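Serine repeat antigen 5 (Plasmodium falciparum, PDB 6X42) is a papain-family protease homologue of the malaria parasite, a pseudo-zymogen that is probably regulatory rather than strongly proteolytic. Local coordinates at residues E164-H169 and F270-V275; Y192-N197 and D214-H219. All coordinates share one frame; numbering follows the deposited sequence.

How the contacts relate
Contacts 1 and 2 both reach one sheet, through its neighbouring strands 273-280 and 189-193, with their centres about 11 Å apart. Two probable backbone hydrogen bonds join them, Tyr192 N to Ser273 O at 2.9 Å and His272 N to Tyr192 O at 3.0 Å. A calcium ion bridges them as well: Glu166 of contact 1 and Asp215 of contact 2 both bind it, together with two waters. A second calcium belongs to contact 2 alone. Contact 2 also carries His219, which probably corresponds to the catalytic histidine of papain-family enzymes, whereas contact 1 lies on the far side of strand 189-193 from strand 219-230, which His219 begins.

Contact 1: residues E164-H169 and F270-V275; sequences ESERFH and FIHSVV. With CA (calcium ion), chain C.
The first torsions of Ser165 and His272 aim the hydroxyl at Ile271 O and the ring at the Glu166 carboxylate. In Ser165 the hydroxyl sits between the backbone N and the carbonyl carbon (chi1 62°), which turns OG onto the chain opposite, while in His272 CG is anti to the backbone N (chi1 178°) and the ring swings back toward Glu166. Ser165 OG donates to Ile271 O at 2.7 Å, in the plane of that carbonyl. Its backbone N donates to His272 O at 2.9 Å from well above the carbonyl plane, so one serine grips two successive peptide oxygens. Next to it, Glu164 and Ser273 form an antiparallel, non-hydrogen-bonded pair, their side chains on the same face of the sheet, with Glu164 CG lying 4.1 Å from Ser273 CB.

The imidazole of His272 is held at both nitrogens in its own plane: ND1 hydrogen-bonds Ser273 OG at 2.9 Å, and NE2 meets a water that is itself bound to calcium. These two bonds fix the rotation of the ring. Another water lies over the centre of one ring face and is tied to Glu166 N, Glu166 OE2 and His272 O. The Glu166 carboxylate stands at 75° to the ring and holds the calcium with both oxygens, OE1 at 2.4 Å and OE2 at 2.6 Å; Asp215 and a second metal-bound water complete the site. OE2 also approaches NE2, but at a poor angle for a hydrogen bond.

The histidine therefore belongs to the second shell of the metal, linked to it by water. The calcium probably draws charge from both carboxylate oxygens and polarises its water, coupling the turn after strand 160-164 to the segment leading into strand 273-280 through ion and solvent as well as by direct bonds.

Contact 2: residues Y192-N197 and D214-H219; sequences YIKAEN and DDTADH. With CA (calcium ion), chain B; CA (calcium ion), chain C; EDO (1,2-ethanediol), chain F.
Asp214 faces Glu196 and Asn197 from the opposite direction, and a calcium ion lies where the three side chains converge. The Asn197 amide is nearly coplanar with the Asp214 carboxylate, and its ND2 donates to Asp214 OD2 at 2.8 Å while its OD1 turns to the metal. The Glu196 carboxylate stands almost perpendicular to that of Asp214, at 89°, and reaches the ion with OE2 at 2.3 Å. Asp214 chelates it with both oxygens and a water adds a further ligand; by binding the crowded acceptors, the cation probably offsets their mutual repulsion. In one of its two conformers the extended Lys194 chain crosses Asp214 at about a right angle, its CD 3.5 Å from OD2, and NZ is joined to Thr216 OG1 through a water.

Asp218 has CG between its backbone N and carbonyl carbon (chi1 64°), which brings OD1 to Ala195 N at 2.8 Å through the syn lone pair. Its OD2 reaches Glu196 N through another water, so the carboxylate serves the first turn of the 3-10 segment twice. Asp218 and His219 together face Ile193 in a classic beta bulge: Ile193 O accepts from both backbone nitrogens, and Ile193 N donates almost straight to His219 O at 2.9 Å. The Ile193 and His219 side chains run side by side, CG1 at the imidazole edge, 4.2 Å from CD2. Just before the bulge, Ala217 CB packs on Tyr192 CB at 3.8 Å.

Asp215 points away from this pairing and binds the other calcium through O and OD1. The bulge leads into strand 219-230 beside strand 189-193, where His219 NE2 bonds Asn244 OD1, its ring meets Trp246 and its side chain touches Ser53 of helix 53-68, an arrangement consistent with the papain active-site cleft; Tyr192 packs on Trp54 of the same helix.

Contact 1: residues E164-H169 and F270-V275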
ATOM      1  N   GLU A 164      -8.325 -10.852   5.409  1.00 14.03           N
ATOM      2  CA  GLU A 164      -7.220 -11.800   5.559  1.00 15.27           C
ATOM      3  C   GLU A 164      -7.408 -12.978   4.617  1.00 15.32           C
ATOM      4  O   GLU A 164      -8.490 -13.566   4.574  1.00 16.44           O
ATOM      5  CB  GLU A 164      -7.122 -12.329   6.984  1.00 16.75           C
ATOM      6  CG  GLU A 164      -6.789 -11.253   7.986  1.00 18.07           C
ATOM      7  CD  GLU A 164      -7.987 -10.449   8.415  1.00 17.89           C
ATOM      8  OE1 GLU A 164      -9.020 -11.084   8.717  1.00 19.41           O
ATOM      9  OE2 GLU A 164      -7.890  -9.195   8.482  1.00 17.10           O
ATOM     10  N   SER A 165      -6.354 -13.345   3.889  1.00 14.79           N
ATOM     11  CA  SER A 165      -6.483 -14.472   2.975  1.00 15.37           C
ATOM     12  C   SER A 165      -6.817 -15.773   3.710  1.00 16.86           C
ATOM     13  O   SER A 165      -7.514 -16.635   3.163  1.00 18.66           O
ATOM     14  CB  SER A 165      -5.207 -14.607   2.151  1.00 16.47           C
ATOM     15  OG  SER A 165      -4.087 -14.866   2.972  1.00 15.22           O
ATOM     16  N   GLU A 166      -6.325 -15.949   4.933  1.00 17.75           N
ATOM     17  CA  GLU A 166      -6.635 -17.161   5.686  1.00 19.49           C
ATOM     18  C   GLU A 166      -8.131 -17.281   5.931  1.00 20.76           C
ATOM     19  O   GLU A 166      -8.667 -18.390   5.930  1.00 23.66           O
ATOM     20  CB  GLU A 166      -5.871 -17.178   7.014  1.00 20.12           C
ATOM     21  CG  GLU A 166      -4.383 -17.639   6.939  1.00 21.23           C
ATOM     22  CD  GLU A 166      -3.493 -17.192   8.127  1.00 22.57           C
ATOM     23  OE1 GLU A 166      -3.278 -18.052   8.999  1.00 26.66           O
ATOM     24  OE2 GLU A 166      -2.865 -16.139   8.175  1.00 21.76           O
ATOM     25  N   ARG A 167      -8.826 -16.160   6.135  1.00 20.84           N
ATOM     26  CA  ARG A 167     -10.271 -16.212   6.332  1.00 22.61           C
ATOM     27  C   ARG A 167     -11.017 -16.474   5.031  1.00 22.24           C
ATOM     28  O   ARG A 167     -12.175 -16.879   5.065  1.00 25.28           O
ATOM     29  CB  ARG A 167     -10.768 -14.926   6.997  1.00 26.11           C
ATOM     30  CG  ARG A 167     -10.164 -14.645   8.400  1.00 29.15           C
ATOM     31  CD  ARG A 167     -10.642 -15.632   9.477  1.00 31.04           C
ATOM     32  N   PHE A 168     -10.370 -16.280   3.886  1.00 22.15           N
ATOM     33  CA  PHE A 168     -10.955 -16.546   2.578  1.00 22.91           C
ATOM     34  C   PHE A 168     -10.391 -17.810   1.943  1.00 24.64           C
ATOM     35  O   PHE A 168     -10.493 -17.973   0.726  1.00 24.59           O
ATOM     36  CB  PHE A 168     -10.709 -15.373   1.624  1.00 22.81           C
ATOM     37  CG  PHE A 168     -11.593 -14.197   1.861  1.00 22.34           C
ATOM     38  CD1 PHE A 168     -11.294 -13.294   2.862  1.00 21.56           C
ATOM     39  CD2 PHE A 168     -12.714 -13.980   1.081  1.00 21.98           C
ATOM     40  CE1 PHE A 168     -12.102 -12.199   3.087  1.00 21.55           C
ATOM     41  CE2 PHE A 168     -13.521 -12.892   1.305  1.00 22.29           C
ATOM     42  CZ  PHE A 168     -13.214 -11.996   2.310  1.00 22.32           C
ATOM     43  N   HIS A 169      -9.811 -18.716   2.741  1.00 26.54           N
ATOM     44  CA  HIS A 169      -9.095 -19.854   2.164  1.00 32.85           C
ATOM     45  C   HIS A 169     -10.001 -20.724   1.298  1.00 32.72           C
ATOM     46  O   HIS A 169      -9.538 -21.272   0.291  1.00 33.95           O
ATOM     47  CB  HIS A 169      -8.400 -20.685   3.252  1.00 40.03           C
ATOM     48  CG  HIS A 169      -9.335 -21.466   4.127  1.00 47.41           C
ATOM     49  ND1 HIS A 169      -9.534 -22.823   3.978  1.00 50.86           N
ATOM     50  CD2 HIS A 169     -10.124 -21.081   5.160  1.00 50.85           C
ATOM     51  CE1 HIS A 169     -10.402 -23.242   4.883  1.00 52.80           C
ATOM     52  NE2 HIS A 169     -10.778 -22.205   5.611  1.00 52.81           N
ATOM     53  N   PHE A 270       0.603 -16.018  -0.411  1.00 14.13           N
ATOM     54  CA  PHE A 270       1.652 -15.003  -0.331  1.00 13.32           C
ATOM     55  C   PHE A 270       1.136 -13.659   0.205  1.00 12.92           C
ATOM     56  O   PHE A 270       1.839 -12.971   0.966  1.00 12.73           O
ATOM     57  CB  PHE A 270       2.302 -14.831  -1.719  1.00 13.95           C
ATOM     58  CG  PHE A 270       3.286 -13.711  -1.776  1.00 12.98           C
ATOM     59  CD1 PHE A 270       4.571 -13.877  -1.312  1.00 15.02           C
ATOM     60  CD2 PHE A 270       2.921 -12.485  -2.283  1.00 12.66           C
ATOM     61  CE1 PHE A 270       5.470 -12.815  -1.351  1.00 14.56           C
ATOM     62  CE2 PHE A 270       3.807 -11.431  -2.321  1.00 12.90           C
ATOM     63  CZ  PHE A 270       5.089 -11.589  -1.855  1.00 12.92           C
ATOM     64  N   ILE A 271      -0.084 -13.275  -0.151  1.00 12.57           N
ATOM     65  CA  ILE A 271      -0.704 -12.075   0.394  1.00 12.07           C
ATOM     66  C   ILE A 271      -1.390 -12.481   1.695  1.00 12.18           C
ATOM     67  O   ILE A 271      -2.375 -13.209   1.689  1.00 13.39           O
ATOM     68  CB  ILE A 271      -1.717 -11.460  -0.584  1.00 13.01           C
ATOM     69  CG1 ILE A 271      -1.055 -11.094  -1.925  1.00 13.08           C
ATOM     70  CG2 ILE A 271      -2.401 -10.285   0.069  1.00 13.03           C
ATOM     71  CD1 ILE A 271       0.056 -10.073  -1.847  1.00 14.11           C
ATOM     72  N   HIS A 272      -0.884 -11.997   2.823  1.00 12.24           N
ATOM     73  CA  HIS A 272      -1.479 -12.315   4.113  1.00 12.41           C
ATOM     74  C   HIS A 272      -2.819 -11.622   4.299  1.00 12.44           C
ATOM     75  O   HIS A 272      -3.794 -12.224   4.780  1.00 13.02           O
ATOM     76  CB  HIS A 272      -0.498 -11.909   5.219  1.00 12.79           C
ATOM     77  CG  HIS A 272      -1.032 -12.142   6.589  1.00 13.22           C
ATOM     78  ND1 HIS A 272      -1.830 -11.222   7.238  1.00 14.03           N
ATOM     79  CD2 HIS A 272      -0.932 -13.213   7.409  1.00 14.02           C
ATOM     80  CE1 HIS A 272      -2.202 -11.728   8.403  1.00 14.46           C
ATOM     81  NE2 HIS A 272      -1.659 -12.929   8.535  1.00 15.04           N
ATOM     82  N   SER A 273      -2.876 -10.346   3.960  1.00 12.26           N
ATOM     83  CA  SER A 273      -4.023  -9.515   4.251  1.00 12.82           C
ATOM     84  C   SER A 273      -3.921  -8.255   3.416  1.00 12.03           C
ATOM     85  O   SER A 273      -2.846  -7.888   2.929  1.00 12.43           O
ATOM     86  CB  SER A 273      -4.101  -9.201   5.746  1.00 13.37           C
ATOM     87  OG  SER A 273      -2.875  -8.729   6.258  1.00 13.73           O
ATOM     88  N   VAL A 274      -5.063  -7.590   3.276  1.00 12.52           N
ATOM     89  CA  VAL A 274      -5.130  -6.284   2.643  1.00 12.96           C
ATOM     90  C   VAL A 274      -5.907  -5.328   3.531  1.00 13.07           C
ATOM     91  O   VAL A 274      -6.798  -5.738   4.283  1.00 14.00           O
ATOM     92  CB  VAL A 274      -5.739  -6.350   1.227  1.00 12.76           C
ATOM     93  CG1 VAL A 274      -4.879  -7.183   0.267  1.00 13.37           C
ATOM     94  CG2 VAL A 274      -7.140  -6.885   1.225  1.00 14.97           C
ATOM     95  N   VAL A 275      -5.602  -4.042   3.384  1.00 13.02           N
ATOM     96  CA  VAL A 275      -6.262  -2.961   4.103  1.00 13.33           C
ATOM     97  C   VAL A 275      -6.636  -1.868   3.113  1.00 13.39           C
ATOM     98  O   VAL A 275      -5.841  -1.504   2.236  1.00 13.29           O
ATOM     99  CB  VAL A 275      -5.380  -2.393   5.236  1.00 13.22           C
ATOM    100  CG1 VAL A 275      -6.079  -1.268   5.975  1.00 14.58           C
ATOM    101  CG2 VAL A 275      -4.979  -3.476   6.198  1.00 15.64           C
TER
HETATM  102 CA    CA C 902      -2.064 -16.758  10.535  1.00 17.60          CA
HETATM  103  O   HOH W   1      -4.296 -14.325   6.533  1.00 17.89           O
HETATM  104  O   HOH W   2      -2.690 -14.472  10.734  1.00 17.16           O
HETATM  105  O   HOH W   3      -3.841 -17.542  11.862  1.00 22.00           O

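Contact 2: residues Y192-N197 and D214-H219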
ATOM      1  N   TYR A 192      -0.182  -6.873   3.195  1.00 11.64           N
ATOM      2  CA  TYR A 192       0.855  -7.338   4.138  1.00 11.70           C
ATOM      3  C   TYR A 192       1.447  -8.635   3.625  1.00 11.10           C
ATOM      4  O   TYR A 192       0.701  -9.458   3.196  1.00 12.19           O
ATOM      5  CB  TYR A 192       0.344  -7.497   5.571  1.00 11.94           C
ATOM      6  CG  TYR A 192       0.758  -6.321   6.413  1.00 12.59           C
ATOM      7  CD1 TYR A 192      -0.094  -5.251   6.608  1.00 15.12           C
ATOM      8  CD2 TYR A 192       2.042  -6.227   6.917  1.00 13.00           C
ATOM      9  CE1 TYR A 192       0.302  -4.144   7.335  1.00 15.92           C
ATOM     10  CE2 TYR A 192       2.457  -5.124   7.642  1.00 13.95           C
ATOM     11  CZ  TYR A 192       1.579  -4.080   7.858  1.00 14.97           C
ATOM     12  OH  TYR A 192       1.972  -2.987   8.570  1.00 17.18           O
ATOM     13  N   ILE A 193       2.761  -8.734   3.637  1.00 11.12           N
ATOM     14  CA  ILE A 193       3.527  -9.920   3.300  1.00 11.35           C
ATOM     15  C   ILE A 193       4.578 -10.142   4.383  1.00 11.01           C
ATOM     16  O   ILE A 193       4.831  -9.288   5.228  1.00 11.58           O
ATOM     17  CB  ILE A 193       4.199  -9.807   1.910  1.00 12.31           C
ATOM     18  CG1 ILE A 193       5.248  -8.683   1.868  1.00 12.36           C
ATOM     19  CG2 ILE A 193       3.138  -9.570   0.840  1.00 13.49           C
ATOM     20  CD1 ILE A 193       6.105  -8.718   0.598  1.00 14.50           C
ATOM     21  N   LYS A 194       5.211 -11.309   4.348  1.00 12.61           N
ATOM     22  CA  LYS A 194       6.396 -11.556   5.161  0.66 12.69           C
ATOM     23  C   LYS A 194       7.611 -11.200   4.309  1.00 13.05           C
ATOM     24  O   LYS A 194       7.797 -11.758   3.221  1.00 13.59           O
ATOM     25  CB  LYS A 194       6.452 -12.996   5.678  0.66 13.93           C
ATOM     26  CG  LYS A 194       7.300 -13.122   6.951  0.66 17.16           C
ATOM     27  CD  LYS A 194       7.178 -14.485   7.607  0.66 18.55           C
ATOM     28  CE  LYS A 194       7.743 -14.480   9.012  0.66 20.27           C
ATOM     29  NZ  LYS A 194       7.659 -15.843   9.604  0.66 22.90           N
ATOM     30  N   ALA A 195       8.420 -10.253   4.796  1.00 12.98           N
ATOM     31  CA  ALA A 195       9.512  -9.708   3.987  1.00 13.78           C
ATOM     32  C   ALA A 195      10.459 -10.805   3.515  1.00 13.38           C
ATOM     33  O   ALA A 195      11.000 -10.727   2.401  1.00 14.45           O
ATOM     34  CB  ALA A 195      10.295  -8.653   4.770  1.00 15.28           C
ATOM     35  N   GLU A 196      10.691 -11.820   4.356  1.00 14.14           N
ATOM     36  CA  GLU A 196      11.591 -12.896   3.956  1.00 15.64           C
ATOM     37  C   GLU A 196      11.221 -13.459   2.591  1.00 14.74           C
ATOM     38  O   GLU A 196      12.099 -13.895   1.839  1.00 15.16           O
ATOM     39  CB  GLU A 196      11.598 -14.021   5.003  1.00 19.80           C
ATOM     40  CG  GLU A 196      10.360 -14.915   4.984  1.00 20.90           C
ATOM     41  CD  GLU A 196      10.405 -16.093   5.950  1.00 21.24           C
ATOM     42  OE1 GLU A 196      11.047 -15.977   7.025  1.00 25.11           O
ATOM     43  OE2 GLU A 196       9.727 -17.109   5.667  1.00 19.87           O
ATOM     44  N   ASN A 197       9.928 -13.471   2.268  1.00 14.13           N
ATOM     45  CA  ASN A 197       9.451 -14.177   1.096  1.00 13.89           C
ATOM     46  C   ASN A 197       9.891 -13.530  -0.200  1.00 14.01           C
ATOM     47  O   ASN A 197       9.875 -14.204  -1.236  1.00 16.34           O
ATOM     48  CB  ASN A 197       7.935 -14.324   1.124  1.00 13.96           C
ATOM     49  CG  ASN A 197       7.485 -15.295   2.195  1.00 14.23           C
ATOM     50  OD1 ASN A 197       8.255 -16.168   2.591  1.00 16.09           O
ATOM     51  ND2 ASN A 197       6.271 -15.155   2.676  1.00 14.31           N
ATOM     52  N   ASP A 214       3.329 -17.261   4.651  1.00 16.26           N
ATOM     53  CA  ASP A 214       3.559 -17.807   5.976  1.00 15.86           C
ATOM     54  C   ASP A 214       2.336 -17.536   6.838  1.00 15.37           C
ATOM     55  O   ASP A 214       1.392 -16.873   6.421  1.00 15.82           O
ATOM     56  CB  ASP A 214       4.813 -17.172   6.574  1.00 17.50           C
ATOM     57  CG  ASP A 214       6.053 -17.512   5.779  1.00 20.51           C
ATOM     58  OD1 ASP A 214       6.609 -18.622   5.906  1.00 23.88           O
ATOM     59  OD2 ASP A 214       6.486 -16.704   4.962  1.00 22.75           O
ATOM     60  N   ASP A 215       2.384 -18.017   8.076  1.00 15.84           N
ATOM     61  CA  ASP A 215       1.263 -17.834   8.984  1.00 16.74           C
ATOM     62  C   ASP A 215       1.064 -16.366   9.332  1.00 14.54           C
ATOM     63  O   ASP A 215      -0.058 -15.944   9.637  1.00 16.06           O
ATOM     64  CB  ASP A 215       1.574 -18.641  10.244  1.00 17.66           C
ATOM     65  CG  ASP A 215       0.380 -18.947  11.105  1.00 19.77           C
ATOM     66  OD1 ASP A 215      -0.786 -18.683  10.720  1.00 19.00           O
ATOM     67  OD2 ASP A 215       0.657 -19.539  12.178  1.00 22.67           O
ATOM     68  N   THR A 216       2.139 -15.577   9.285  1.00 14.11           N
ATOM     69  CA  THR A 216       2.139 -14.185   9.677  1.00 13.73           C
ATOM     70  C   THR A 216       2.773 -13.330   8.589  1.00 13.16           C
ATOM     71  O   THR A 216       3.310 -13.830   7.595  1.00 13.61           O
ATOM     72  CB  THR A 216       2.869 -13.965  11.008  1.00 15.32           C
ATOM     73  OG1 THR A 216       4.253 -14.292  10.864  1.00 16.84           O
ATOM     74  CG2 THR A 216       2.267 -14.822  12.110  1.00 17.57           C
ATOM     75  N   ALA A 217       2.745 -12.017   8.826  1.00 13.09           N
ATOM     76  CA  ALA A 217       3.334 -11.022   7.937  1.00 12.84           C
ATOM     77  C   ALA A 217       4.042  -9.976   8.774  1.00 12.25           C
ATOM     78  O   ALA A 217       3.825  -9.883   9.984  1.00 13.86           O
ATOM     79  CB  ALA A 217       2.269 -10.376   7.044  1.00 13.91           C
ATOM     80  N   ASP A 218       4.885  -9.155   8.108  1.00 12.54           N
ATOM     81  CA  ASP A 218       5.660  -8.146   8.819  1.00 13.03           C
ATOM     82  C   ASP A 218       6.064  -6.963   7.959  1.00 12.90           C
ATOM     83  O   ASP A 218       6.787  -6.103   8.463  1.00 15.08           O
ATOM     84  CB  ASP A 218       6.910  -8.775   9.477  1.00 14.79           C
ATOM     85  CG  ASP A 218       7.885  -9.348   8.457  1.00 14.48           C
ATOM     86  OD1 ASP A 218       7.683  -9.124   7.238  1.00 13.82           O
ATOM     87  OD2 ASP A 218       8.857 -10.015   8.879  1.00 17.58           O
ATOM     88  N   HIS A 219       5.567  -6.837   6.726  1.00 12.06           N
ATOM     89  CA  HIS A 219       6.048  -5.817   5.808  1.00 11.98           C
ATOM     90  C   HIS A 219       4.884  -5.422   4.919  1.00 11.87           C
ATOM     91  O   HIS A 219       4.220  -6.282   4.337  1.00 11.96           O
ATOM     92  CB  HIS A 219       7.227  -6.397   4.998  1.00 12.42           C
ATOM     93  CG  HIS A 219       7.800  -5.444   4.009  1.00 12.83           C
ATOM     94  ND1 HIS A 219       8.520  -4.328   4.370  1.00 15.78           N
ATOM     95  CD2 HIS A 219       7.779  -5.465   2.658  1.00 14.02           C
ATOM     96  CE1 HIS A 219       8.868  -3.678   3.275  1.00 15.47           C
ATOM     97  NE2 HIS A 219       8.425  -4.342   2.223  1.00 13.85           N
TER
HETATM   98 CA    CA B 901       8.327 -18.028   4.067  1.00 16.50          CA
HETATM   99 CA    CA C 902      -2.064 -16.758  10.535  1.00 17.60          CA
HETATM  100  C1  EDO F 905      10.650  -6.123   7.808  1.00 51.27           C
HETATM  101  O1  EDO F 905       9.547  -5.845   8.676  1.00 50.64           O
HETATM  102  C2  EDO F 905      11.820  -6.614   8.640  1.00 51.89           C
HETATM  103  O2  EDO F 905      12.099  -5.619   9.627  1.00 52.92           O
HETATM  104  O   HOH W   4       5.131 -16.676  10.012  1.00 23.85           O
HETATM  105  O   HOH W   5      10.506 -11.434   7.267  1.00 18.37           O
HETATM  106  O   HOH W   6       7.062 -18.976   2.216  1.00 20.69           O
HETATM  107  O   HOH W   2      -2.690 -14.472  10.734  1.00 17.16           O
HETATM  108  O   HOH W   3      -3.841 -17.542  11.862  1.00 22.00           O